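Syndapin (Drosophila melanogaster, PDB 3I2W) probably acts in endocytosis and the internalization of plasma membrane proteins, its homodimeric F-BAR domain, the part crystallized here, serving phospholipid membrane binding. Local coordinates at residues 11-16 with 216-221; 25-30 with 96-101; 33-38 with 88-93; 80-85 with 243-248; 104-107 with 112-115. One frame throughout, in Å; residues are numbered along the deposited sequence.

Interaction 1: residues 11-16 with 216-221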
# COMPACT_ATOMS: atom_id res chain seq x y z
N LYS B 11 34.44 20.68 8.99
CA LYS B 11 34.16 19.46 8.32
C LYS B 11 32.75 18.96 8.53
O LYS B 11 32.24 18.22 7.71
CB LYS B 11 35.22 18.43 8.67
CG LYS B 11 36.59 18.91 8.27
CD LYS B 11 37.56 17.79 7.75
CE LYS B 11 39.00 18.07 8.25
NZ LYS B 11 39.98 17.39 7.42
N ARG B 12 32.09 19.41 9.60
CA ARG B 12 30.65 19.15 9.72
C ARG B 12 29.94 19.80 8.57
O ARG B 12 29.14 19.17 7.97
CB ARG B 12 30.07 19.57 11.05
CG ARG B 12 31.05 19.20 12.20
CD ARG B 12 30.42 18.90 13.57
NE ARG B 12 29.91 20.10 14.24
CZ ARG B 12 30.67 20.93 14.94
NH1 ARG B 12 31.97 20.72 15.05
NH2 ARG B 12 30.12 21.99 15.51
N THR B 13 30.32 20.99 8.15
CA THR B 13 29.64 21.63 7.04
C THR B 13 29.90 20.95 5.72
O THR B 13 28.99 20.79 4.91
CB THR B 13 29.94 23.11 7.00
OG1 THR B 13 29.45 23.69 8.20
CG2 THR B 13 29.22 23.78 5.88
N THR B 14 31.15 20.55 5.49
CA THR B 14 31.46 19.93 4.24
C THR B 14 30.83 18.53 4.25
O THR B 14 30.31 18.10 3.25
CB THR B 14 32.97 19.85 3.93
OG1 THR B 14 33.62 19.03 4.88
CG2 THR B 14 33.62 21.16 4.05
N LYS B 15 30.81 17.84 5.39
CA LYS B 15 30.22 16.51 5.39
C LYS B 15 28.79 16.64 4.89
O LYS B 15 28.26 15.76 4.21
CB LYS B 15 30.31 15.84 6.77
CG LYS B 15 29.66 14.51 6.89
CD LYS B 15 30.08 13.73 8.16
CE LYS B 15 28.99 12.66 8.60
NZ LYS B 15 27.62 13.31 9.05
N ARG B 16 28.18 17.78 5.18
CA ARG B 16 26.78 17.99 4.88
C ARG B 16 26.49 18.07 3.37
O ARG B 16 25.43 17.71 2.95
CB ARG B 16 26.23 19.21 5.62
CG ARG B 16 24.80 19.51 5.16
CD ARG B 16 24.21 20.82 5.68
NE ARG B 16 24.98 21.98 5.27
CZ ARG B 16 24.63 23.24 5.52
NH1 ARG B 16 23.46 23.51 6.11
NH2 ARG B 16 25.42 24.22 5.14
N GLU B 216 29.28 30.60 3.53
CA GLU B 216 28.04 31.04 2.97
C GLU B 216 27.87 30.44 1.58
O GLU B 216 26.72 30.21 1.14
CB GLU B 216 27.89 32.56 3.04
CG GLU B 216 27.34 33.06 4.40
CD GLU B 216 25.94 32.49 4.78
OE1 GLU B 216 25.12 32.29 3.84
OE2 GLU B 216 25.65 32.24 6.00
N LYS B 217 28.98 30.13 0.91
CA LYS B 217 28.92 29.38 -0.31
C LYS B 217 28.17 28.06 -0.07
O LYS B 217 27.40 27.57 -0.95
CB LYS B 217 30.32 29.07 -0.83
CG LYS B 217 30.94 30.13 -1.74
CD LYS B 217 32.49 30.01 -1.86
CE LYS B 217 33.17 31.03 -2.88
NZ LYS B 217 32.91 32.42 -2.34
N CYS B 218 28.40 27.50 1.12
CA CYS B 218 27.88 26.24 1.48
C CYS B 218 26.44 26.40 1.81
O CYS B 218 25.62 25.68 1.29
CB CYS B 218 28.65 25.69 2.65
SG CYS B 218 30.30 25.15 2.11
N GLN B 219 26.11 27.32 2.70
CA GLN B 219 24.73 27.64 2.96
C GLN B 219 23.96 27.87 1.66
O GLN B 219 22.85 27.43 1.52
CB GLN B 219 24.63 28.86 3.88
CG GLN B 219 25.29 28.67 5.19
CD GLN B 219 24.48 27.92 6.18
OE1 GLN B 219 23.82 28.52 7.03
NE2 GLN B 219 24.50 26.59 6.09
N THR B 220 24.52 28.53 0.68
CA THR B 220 23.75 28.77 -0.53
C THR B 220 23.41 27.49 -1.27
O THR B 220 22.31 27.30 -1.70
CB THR B 220 24.46 29.79 -1.42
OG1 THR B 220 24.51 31.00 -0.70
CG2 THR B 220 23.73 30.07 -2.64
N PHE B 221 24.37 26.60 -1.41
CA PHE B 221 24.06 25.32 -2.00
C PHE B 221 23.05 24.59 -1.19
O PHE B 221 22.10 24.10 -1.74
CB PHE B 221 25.26 24.45 -2.08
CG PHE B 221 25.00 23.21 -2.82
CD1 PHE B 221 24.60 23.26 -4.14
CD2 PHE B 221 25.15 21.99 -2.21
CE1 PHE B 221 24.36 22.10 -4.84
CE2 PHE B 221 24.92 20.84 -2.89
CZ PHE B 221 24.52 20.89 -4.21
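The hydroxyl OG1 of T13, whose methyl group packs against C218, is hydrogen-bonded to the indole NE1 of W271 of the second subunit. The two ends of this small side chain thus serve different neighbours. CG2 is anti to the backbone N and faces C218, lying 3.8 Å from C218 CB and 4.2 Å from C218 SG, while OG1 is turned to the dimer partner. One turn on, R16 reaches across with a bend at its third torsion (chi3 60°), which sets the guanidinium beside the amide of Q219. The two flat groups are nearly coplanar, 24° apart, and the amide meets the guanidinium at its edge. The side chain of Q219, bent at chi2, crosses that of R16 at about a right angle. NH2 of R16 also passes 4.3 Å from CB of C218. The R16 guanidinium further makes a cation-pi contact with W271 of the second subunit. The segments run in the same general direction, their axes 10.4 Å apart and 30° off parallel, so that the start of helix 11-58 lies against helix 169-240, with helix 114-159 touching both T14 and C218.

Interaction 2: residues 25-30 with 96-101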
# COMPACT_ATOMS: atom_id res chain seq x y z
N ASN B 25 19.69 9.87 -2.65
CA ASN B 25 19.43 8.44 -2.68
C ASN B 25 18.27 7.96 -1.80
O ASN B 25 17.47 7.15 -2.22
CB ASN B 25 20.67 7.68 -2.30
CG ASN B 25 21.68 7.67 -3.38
OD1 ASN B 25 21.37 7.83 -4.55
ND2 ASN B 25 22.92 7.50 -2.99
N ASP B 26 18.19 8.47 -0.59
CA ASP B 26 17.19 8.01 0.36
C ASP B 26 15.81 8.35 -0.15
O ASP B 26 14.90 7.51 -0.09
CB ASP B 26 17.38 8.68 1.74
CG ASP B 26 18.56 8.11 2.56
OD1 ASP B 26 19.25 7.15 2.16
OD2 ASP B 26 18.85 8.69 3.63
N LEU B 27 15.63 9.58 -0.61
CA LEU B 27 14.34 10.00 -1.08
C LEU B 27 13.90 9.18 -2.31
O LEU B 27 12.73 8.79 -2.44
CB LEU B 27 14.40 11.45 -1.39
CG LEU B 27 13.10 12.16 -1.71
CD1 LEU B 27 12.04 12.11 -0.62
CD2 LEU B 27 13.54 13.58 -1.93
N GLN B 28 14.85 8.87 -3.19
CA GLN B 28 14.50 8.11 -4.37
C GLN B 28 14.07 6.77 -3.87
O GLN B 28 13.04 6.27 -4.26
CB GLN B 28 15.64 7.99 -5.38
CG GLN B 28 15.83 9.18 -6.27
CD GLN B 28 17.20 9.13 -6.99
OE1 GLN B 28 17.34 8.60 -8.12
NE2 GLN B 28 18.23 9.66 -6.32
N GLN B 29 14.84 6.21 -2.96
CA GLN B 29 14.53 4.91 -2.45
C GLN B 29 13.20 4.86 -1.72
O GLN B 29 12.47 3.92 -1.86
CB GLN B 29 15.62 4.42 -1.55
CG GLN B 29 15.26 3.12 -0.92
CD GLN B 29 16.36 2.60 -0.03
OE1 GLN B 29 17.56 2.88 -0.25
NE2 GLN B 29 15.96 1.80 0.99
N LEU B 30 12.87 5.88 -0.97
CA LEU B 30 11.63 5.90 -0.24
C LEU B 30 10.49 5.95 -1.25
O LEU B 30 9.52 5.21 -1.13
CB LEU B 30 11.61 7.09 0.73
CG LEU B 30 10.40 7.51 1.55
CD1 LEU B 30 10.70 8.42 2.74
CD2 LEU B 30 9.38 8.23 0.70
N SER B 96 12.62 10.52 -11.36
CA SER B 96 13.52 10.98 -12.44
C SER B 96 14.00 12.40 -12.21
O SER B 96 15.15 12.75 -12.55
CB SER B 96 12.76 11.01 -13.74
OG SER B 96 11.65 11.90 -13.53
N GLN B 97 13.13 13.24 -11.66
CA GLN B 97 13.53 14.59 -11.40
C GLN B 97 14.68 14.56 -10.42
O GLN B 97 15.66 15.18 -10.64
CB GLN B 97 12.41 15.34 -10.75
CG GLN B 97 11.53 16.08 -11.66
CD GLN B 97 10.59 16.97 -10.85
OE1 GLN B 97 10.85 18.16 -10.73
NE2 GLN B 97 9.55 16.39 -10.24
N ILE B 98 14.52 13.85 -9.33
CA ILE B 98 15.54 13.72 -8.34
C ILE B 98 16.75 13.07 -8.93
O ILE B 98 17.86 13.53 -8.74
CB ILE B 98 15.07 12.92 -7.14
CG1 ILE B 98 13.84 13.62 -6.56
CG2 ILE B 98 16.18 12.87 -6.06
CD1 ILE B 98 13.17 12.83 -5.45
N LYS B 99 16.56 11.99 -9.66
CA LYS B 99 17.68 11.36 -10.29
C LYS B 99 18.55 12.42 -11.08
O LYS B 99 19.78 12.35 -11.11
CB LYS B 99 17.20 10.21 -11.15
CG LYS B 99 18.37 9.61 -11.94
CD LYS B 99 18.29 8.16 -12.12
CE LYS B 99 18.62 7.83 -13.56
NZ LYS B 99 18.90 6.33 -13.78
N THR B 100 17.86 13.40 -11.67
CA THR B 100 18.45 14.36 -12.55
C THR B 100 19.22 15.39 -11.77
O THR B 100 20.41 15.67 -12.10
CB THR B 100 17.41 15.02 -13.47
OG1 THR B 100 17.36 14.32 -14.72
CG2 THR B 100 17.83 16.43 -13.83
N TRP B 101 18.59 15.97 -10.78
CA TRP B 101 19.20 16.97 -9.97
C TRP B 101 20.47 16.41 -9.35
O TRP B 101 21.51 17.05 -9.34
CB TRP B 101 18.20 17.33 -8.92
CG TRP B 101 18.43 18.55 -8.18
CD1 TRP B 101 17.87 19.76 -8.42
CD2 TRP B 101 19.17 18.69 -6.96
NE1 TRP B 101 18.24 20.67 -7.46
CE2 TRP B 101 19.04 20.04 -6.55
CE3 TRP B 101 19.93 17.81 -6.18
CZ2 TRP B 101 19.68 20.55 -5.42
CZ3 TRP B 101 20.56 18.32 -5.02
CH2 TRP B 101 20.44 19.68 -4.67
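L27 and Q28 face I98 across two nearly antiparallel helix segments, whose axes come within 9.8 Å at 164°. The tight part is apolar. CD1 of I98 lies 3.6 Å from CD2 of L27 and 3.8 Å from CG of L27, the two side chains crossing at about a right angle. The other branch of I98, CG2, meets CG of Q28 at 3.7 Å, so that the isoleucine spreads one arm to each residue; with CG1 beside its backbone N (chi1 -58°), CG2 is left anti to that nitrogen and turned to the glutamine. Helix 169-240 closes this side, F229 touching L27 and I232 touching I98. The looser side belongs to Q28 and K99. The glutamine chain runs extended beyond CG and brings OE1 to 3.4 Å from CB of K99, a polar-to-methylene contact, before the lysine, bent at chi2 and chi3, leads its amine away on the exposed flank. NE2 of Q28 is hydrogen-bonded to OE1 of Q102, one turn further along helix 63-105. An alanine at Q28 would probably leave the Q102 carbonyl without this donor and uncover the CG2 branch of I98. Long antiparallel helices joined by such interlocking aliphatic side chains form the elongated core of an F-BAR domain.

Interaction 3: residues 33-38 with 88-93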
# COMPACT_ATOMS: atom_id res chain seq x y z
N GLU B 33 9.93 2.77 -3.13
CA GLU B 33 9.34 1.82 -2.24
C GLU B 33 7.86 1.97 -2.14
O GLU B 33 7.17 0.97 -2.23
CB GLU B 33 10.06 1.79 -0.92
CG GLU B 33 11.10 0.66 -0.97
CD GLU B 33 12.12 0.58 0.19
OE1 GLU B 33 11.77 0.79 1.36
OE2 GLU B 33 13.29 0.24 -0.10
N ARG B 34 7.33 3.18 -1.98
CA ARG B 34 5.91 3.40 -1.93
C ARG B 34 5.29 2.95 -3.24
O ARG B 34 4.22 2.35 -3.27
CB ARG B 34 5.67 4.89 -1.75
CG ARG B 34 4.22 5.39 -1.77
CD ARG B 34 3.32 4.59 -0.86
NE ARG B 34 2.00 5.15 -0.81
CZ ARG B 34 1.61 6.10 0.01
NH1 ARG B 34 2.45 6.61 0.88
NH2 ARG B 34 0.37 6.54 -0.03
N ALA B 35 5.95 3.28 -4.34
CA ALA B 35 5.55 2.82 -5.67
C ALA B 35 5.36 1.34 -5.76
O ALA B 35 4.57 0.88 -6.53
CB ALA B 35 6.58 3.24 -6.67
N ASP B 36 6.14 0.57 -5.03
CA ASP B 36 6.04 -0.87 -5.17
C ASP B 36 4.80 -1.29 -4.42
O ASP B 36 4.06 -2.15 -4.85
CB ASP B 36 7.23 -1.58 -4.58
CG ASP B 36 8.52 -1.26 -5.26
OD1 ASP B 36 8.50 -0.82 -6.41
OD2 ASP B 36 9.59 -1.48 -4.62
N ILE B 37 4.59 -0.68 -3.27
CA ILE B 37 3.38 -0.92 -2.55
C ILE B 37 2.14 -0.62 -3.41
O ILE B 37 1.17 -1.39 -3.36
CB ILE B 37 3.39 -0.20 -1.22
CG1 ILE B 37 4.23 -1.01 -0.27
CG2 ILE B 37 1.99 -0.05 -0.66
CD1 ILE B 37 4.85 -0.22 0.83
N GLU B 38 2.16 0.42 -4.22
CA GLU B 38 0.97 0.72 -4.99
C GLU B 38 0.86 -0.27 -6.13
O GLU B 38 -0.22 -0.78 -6.37
CB GLU B 38 0.90 2.17 -5.43
CG GLU B 38 1.28 3.17 -4.34
CD GLU B 38 0.13 3.49 -3.43
OE1 GLU B 38 -0.93 3.73 -3.96
OE2 GLU B 38 0.27 3.52 -2.20
N ASP B 88 3.28 5.03 -11.53
CA ASP B 88 3.96 5.49 -12.69
C ASP B 88 4.29 6.94 -12.52
O ASP B 88 5.43 7.38 -12.84
CB ASP B 88 3.15 5.22 -13.96
CG ASP B 88 3.38 3.79 -14.54
OD1 ASP B 88 4.22 2.97 -14.06
OD2 ASP B 88 2.67 3.44 -15.50
N ASN B 89 3.33 7.70 -12.01
CA ASN B 89 3.70 9.07 -11.64
C ASN B 89 4.86 9.22 -10.68
O ASN B 89 5.66 10.10 -10.89
CB ASN B 89 2.53 9.88 -11.14
CG ASN B 89 1.58 10.21 -12.23
OD1 ASN B 89 1.92 10.11 -13.42
ND2 ASN B 89 0.37 10.53 -11.86
N LEU B 90 4.94 8.39 -9.63
CA LEU B 90 6.01 8.52 -8.65
C LEU B 90 7.28 8.20 -9.37
O LEU B 90 8.26 8.90 -9.22
CB LEU B 90 5.84 7.57 -7.49
CG LEU B 90 4.66 7.77 -6.55
CD1 LEU B 90 4.65 6.63 -5.59
CD2 LEU B 90 4.67 9.05 -5.80
N CYS B 91 7.30 7.17 -10.19
CA CYS B 91 8.56 6.88 -10.85
C CYS B 91 8.98 7.71 -11.99
O CYS B 91 10.14 7.74 -12.25
CB CYS B 91 8.69 5.43 -11.26
SG CYS B 91 8.48 4.46 -9.84
N ASN B 92 8.10 8.35 -12.73
CA ASN B 92 8.64 9.04 -13.90
C ASN B 92 8.40 10.50 -13.85
O ASN B 92 9.05 11.19 -14.57
CB ASN B 92 8.09 8.54 -15.24
CG ASN B 92 7.87 7.03 -15.28
OD1 ASN B 92 8.73 6.26 -14.90
ND2 ASN B 92 6.70 6.60 -15.77
N ASP B 93 7.43 10.98 -13.07
CA ASP B 93 7.41 12.41 -12.77
C ASP B 93 8.44 12.68 -11.63
O ASP B 93 9.30 13.56 -11.77
CB ASP B 93 6.01 12.95 -12.41
CG ASP B 93 4.98 12.96 -13.61
OD1 ASP B 93 5.39 12.86 -14.82
OD2 ASP B 93 3.74 13.08 -13.33
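R34 touches L90 with its aliphatic stem and carries its charge on beyond it. From CB, 4.3 Å from CD1 of L90, the chain goes to CG, anti to the backbone N, which lies 4.0 Å from the same methyl. There it bends (chi2 49°), and CD leads away from the leucine. NE then donates to OE2 of E38, one helical turn on, in a salt bridge of 2.8 Å with an N-H...O angle of 156°. The acceptor lies close to the guanidinium plane, but NE meets OE2 from above the carboxylate plane. At the tip, NH2 forms a salt bridge with E75 of the second subunit, and the guanidinium makes a cation-pi contact with W48 of that subunit. OE2 of E38 has a second partner there, the hydroxyl of Y41. The contact thus borders the dimer interface of the F-BAR domain, where helices 11-58 and 63-105 pack as an antiparallel pair; their local axes are 9.1 Å apart at 149°. A35 permits this close approach. Its CB sits 4.0 Å from CD1 of L90 and 3.9 Å from SG of C91, and that leucine methyl also lies over the helix backbone, 3.8 Å from N of A35. C91 and L90 stand where helix 63-105 widens into a pi-type turn at 90-93.

Interaction 4: residues 80-85 with 243-248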
# COMPACT_ATOMS: atom_id res chain seq x y z
N SER B 80 -7.33 -0.36 -9.61
CA SER B 80 -6.00 -0.78 -9.86
C SER B 80 -5.33 0.16 -10.85
O SER B 80 -4.15 0.45 -10.74
CB SER B 80 -5.95 -2.22 -10.38
OG SER B 80 -6.27 -2.26 -11.75
N ASP B 81 -6.04 0.66 -11.83
CA ASP B 81 -5.41 1.58 -12.72
C ASP B 81 -4.99 2.86 -12.00
O ASP B 81 -3.83 3.36 -12.13
CB ASP B 81 -6.36 1.97 -13.81
CG ASP B 81 -6.69 0.83 -14.72
OD1 ASP B 81 -5.91 -0.18 -14.76
OD2 ASP B 81 -7.75 0.96 -15.40
N VAL B 82 -5.93 3.44 -11.27
CA VAL B 82 -5.54 4.53 -10.42
C VAL B 82 -4.22 4.19 -9.73
O VAL B 82 -3.27 4.97 -9.77
CB VAL B 82 -6.63 4.83 -9.41
CG1 VAL B 82 -6.09 5.61 -8.22
CG2 VAL B 82 -7.77 5.52 -10.10
N HIS B 83 -4.13 3.04 -9.08
CA HIS B 83 -2.91 2.87 -8.33
C HIS B 83 -1.68 2.66 -9.22
O HIS B 83 -0.62 3.06 -8.81
CB HIS B 83 -3.04 1.87 -7.20
CG HIS B 83 -3.83 2.37 -6.03
ND1 HIS B 83 -5.20 2.50 -6.06
CD2 HIS B 83 -3.44 2.77 -4.80
CE1 HIS B 83 -5.62 3.00 -4.91
NE2 HIS B 83 -4.57 3.15 -4.13
N MSE B 84 -1.82 2.13 -10.44
CA MSE B 84 -0.70 1.96 -11.36
C MSE B 84 -0.18 3.28 -11.83
O MSE B 84 1.00 3.42 -12.10
CB MSE B 84 -1.10 1.18 -12.59
CG MSE B 84 -1.00 -0.34 -12.43
SE MSE B 84 0.69 -1.09 -11.69
CE MSE B 84 1.50 -1.83 -13.33
N LYS B 85 -1.07 4.25 -11.93
CA LYS B 85 -0.77 5.55 -12.42
C LYS B 85 -0.06 6.29 -11.31
O LYS B 85 0.77 7.14 -11.58
CB LYS B 85 -2.06 6.28 -12.78
CG LYS B 85 -2.00 6.97 -14.13
CD LYS B 85 -2.77 8.33 -14.15
CE LYS B 85 -1.88 9.51 -13.66
NZ LYS B 85 -2.48 10.88 -13.74
N THR B 243 -8.06 12.95 -3.75
CA THR B 243 -9.12 13.91 -3.97
C THR B 243 -8.97 14.57 -5.32
O THR B 243 -9.79 15.34 -5.70
CB THR B 243 -9.18 15.01 -2.86
OG1 THR B 243 -8.23 16.02 -3.14
CG2 THR B 243 -8.88 14.48 -1.52
N LYS B 244 -7.92 14.27 -6.06
CA LYS B 244 -7.71 14.92 -7.35
C LYS B 244 -7.68 13.90 -8.47
O LYS B 244 -7.38 14.23 -9.61
CB LYS B 244 -6.35 15.65 -7.35
CG LYS B 244 -6.13 16.67 -6.22
CD LYS B 244 -6.12 18.11 -6.73
CE LYS B 244 -6.45 19.11 -5.60
NZ LYS B 244 -5.38 19.23 -4.56
N VAL B 245 -7.89 12.63 -8.16
CA VAL B 245 -8.08 11.65 -9.19
C VAL B 245 -9.54 11.87 -9.68
O VAL B 245 -10.49 11.67 -8.93
CB VAL B 245 -7.88 10.30 -8.55
CG1 VAL B 245 -7.95 9.16 -9.58
CG2 VAL B 245 -6.59 10.27 -7.79
N GLN B 246 -9.72 12.35 -10.90
CA GLN B 246 -11.06 12.82 -11.33
C GLN B 246 -12.01 11.73 -11.71
O GLN B 246 -13.21 11.93 -11.78
CB GLN B 246 -10.95 13.79 -12.47
CG GLN B 246 -10.66 15.15 -11.91
CD GLN B 246 -9.78 15.96 -12.82
OE1 GLN B 246 -8.82 16.60 -12.35
NE2 GLN B 246 -10.08 15.93 -14.13
N SER B 247 -11.45 10.55 -11.88
CA SER B 247 -12.15 9.40 -12.29
C SER B 247 -12.83 8.71 -11.11
O SER B 247 -13.89 8.11 -11.26
CB SER B 247 -11.15 8.49 -12.98
OG SER B 247 -10.30 7.89 -12.03
N LEU B 248 -12.24 8.80 -9.93
CA LEU B 248 -12.80 8.21 -8.72
C LEU B 248 -14.33 8.32 -8.61
O LEU B 248 -15.01 7.29 -8.62
CB LEU B 248 -12.11 8.82 -7.52
CG LEU B 248 -11.58 7.86 -6.51
CD1 LEU B 248 -10.92 6.79 -7.27
CD2 LEU B 248 -10.58 8.57 -5.73
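V82 makes the apolar core of this contact through a single methyl group. With CG1 anti to the backbone N (chi1 160°), CG2 is left beside that nitrogen and lies 3.7 Å from CG1 of V245, the two valines approaching at a slant. The same methyl of V82 is 4.4 Å from CD1 of L248, a more distant neighbour whose side chain turns its end back to the helix. A contact of mixed character completes the group: OG of S247 stands 4.0 Å from CG2 of V82, so a hydroxyl is set against a methyl. The joined parts are the middle of helix 63-105 and the short connection between helix 169-240 and helix 247-260, where the F-BAR chain turns from its longest helix into the C-terminal ones. V245 has an extended backbone in that connection, and its side chain points toward V82. In the helix, hydrogen bonds run along the backbone: N of the selenomethionine M84 donates to O of S80 at 2.9 Å, and N of K85 to O of D81 at 2.9 Å. Among the charged groups, D81 forms a salt bridge with R46 of helix 11-58, whose NE is also hydrogen-bonded to OG of S80. On the other side, K244 forms a salt bridge with D241, which also bonds the hydroxyl of T243.

Interaction 5: residues 104-107 with 112-115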
# COMPACT_ATOMS: atom_id res chain seq x y z
N GLU B 104 23.25 16.32 -11.52
CA GLU B 104 23.71 17.61 -11.99
C GLU B 104 24.50 18.36 -10.98
O GLU B 104 25.30 19.20 -11.35
CB GLU B 104 22.58 18.49 -12.50
CG GLU B 104 22.45 18.29 -14.00
CD GLU B 104 21.10 18.70 -14.58
OE1 GLU B 104 20.28 19.41 -13.92
OE2 GLU B 104 20.86 18.29 -15.73
N ASN B 105 24.33 18.01 -9.72
CA ASN B 105 24.94 18.77 -8.66
C ASN B 105 26.00 18.07 -7.90
O ASN B 105 26.54 18.66 -6.98
CB ASN B 105 23.89 19.18 -7.67
CG ASN B 105 22.90 20.08 -8.26
OD1 ASN B 105 23.15 21.25 -8.41
ND2 ASN B 105 21.74 19.54 -8.59
N TYR B 106 26.28 16.81 -8.24
CA TYR B 106 27.30 16.05 -7.55
C TYR B 106 28.09 15.32 -8.61
O TYR B 106 27.52 14.68 -9.46
CB TYR B 106 26.69 15.09 -6.51
CG TYR B 106 25.82 15.77 -5.44
CD1 TYR B 106 26.38 16.46 -4.38
CD2 TYR B 106 24.43 15.76 -5.52
CE1 TYR B 106 25.58 17.10 -3.40
CE2 TYR B 106 23.63 16.39 -4.54
CZ TYR B 106 24.22 17.03 -3.50
OH TYR B 106 23.46 17.64 -2.58
N HIS B 107 29.40 15.48 -8.61
CA HIS B 107 30.25 14.89 -9.61
C HIS B 107 31.18 14.02 -8.85
O HIS B 107 31.37 14.22 -7.65
CB HIS B 107 30.90 16.00 -10.41
CG HIS B 107 29.88 16.83 -11.12
ND1 HIS B 107 29.38 16.48 -12.36
CD2 HIS B 107 29.14 17.89 -10.69
CE1 HIS B 107 28.42 17.33 -12.69
NE2 HIS B 107 28.26 18.19 -11.70
N GLN B 112 35.94 10.80 -4.53
CA GLN B 112 35.36 11.88 -3.75
C GLN B 112 34.18 12.46 -4.48
O GLN B 112 33.96 12.15 -5.67
CB GLN B 112 36.38 12.96 -3.55
CG GLN B 112 37.20 12.78 -2.29
CD GLN B 112 38.64 13.36 -2.41
OE1 GLN B 112 39.31 13.32 -3.50
NE2 GLN B 112 39.14 13.87 -1.26
N ILE B 113 33.39 13.25 -3.77
CA ILE B 113 32.41 14.13 -4.39
C ILE B 113 33.08 15.47 -4.52
O ILE B 113 33.40 16.13 -3.53
CB ILE B 113 31.17 14.31 -3.55
CG1 ILE B 113 30.41 12.99 -3.50
CG2 ILE B 113 30.30 15.41 -4.12
CD1 ILE B 113 29.09 13.09 -2.84
N LYS B 114 33.31 15.84 -5.76
CA LYS B 114 34.04 17.00 -6.07
C LYS B 114 33.51 18.22 -5.37
O LYS B 114 34.28 19.00 -4.88
CB LYS B 114 33.97 17.16 -7.58
CG LYS B 114 34.76 18.29 -8.15
CD LYS B 114 34.76 18.16 -9.65
CE LYS B 114 35.08 19.50 -10.32
NZ LYS B 114 36.26 20.06 -9.64
N GLU B 115 32.21 18.41 -5.28
CA GLU B 115 31.71 19.54 -4.55
C GLU B 115 32.15 19.56 -3.11
O GLU B 115 32.42 20.62 -2.56
CB GLU B 115 30.19 19.69 -4.68
CG GLU B 115 29.72 19.98 -6.13
CD GLU B 115 29.87 18.77 -7.08
OE1 GLU B 115 30.30 17.69 -6.64
OE2 GLU B 115 29.53 18.88 -8.28
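H107 and E115 join the two ends of a short beta-hairpin, its strands 108-109 and 112-113, that links helix 63-105 to helix 114-159; by position it probably corresponds to the membrane-inserting wedge loop of PACSIN relatives. The backbone N of H107 donates to OE1 of E115 at 3.1 Å, with an N-H...O angle of 161°, on the syn side of the carboxylate and near its plane. The glutamate bends at its second torsion (chi2 71°), which folds the carboxylate back from the first turn of the helix to the incoming chain. The carbonyl O of H107 in turn accepts from N of K114 at 3.2 Å, the donor standing above the carbonyl plane. CA of I113, the N-cap residue, adds a weaker C-H...O contact, 3.4 Å from O of H107. NE2 of the H107 ring donates to O of E104 at 3.1 Å, again from above the carbonyl plane. Outside the pair, ND2 of N105 is bonded to O of W101, and NZ of K114 forms a salt bridge with D118. A leucine in place of E115 would probably leave the H107 amide without its acceptor and the hairpin base less firmly held. Apolar contact adds to this: CG2 of I113 meets the edge of the Y106 ring, 4.1 Å from its CD1.

From the N terminus, helix 11-58 contributes the first segments of interactions 1, 2 and 3 in turn. Helix 63-105 runs back along it: interaction 4 opens at 80-85, then 88-93 closes interaction 3 and 96-101 closes interaction 2, so that interaction 3 is nested within interaction 2. Interaction 5 follows in series, closing the small loop between helices 63-105 and 114-159. After the long excursion through helices 114-159 and 169-240, 216-221 closes interaction 1 around interactions 2, 3 and 5. Finally 243-248 closes interaction 4, which encloses interaction 5 and crosses the other three. F221 packs on W101 and Y106, linking interaction 1 to interactions 2 and 5.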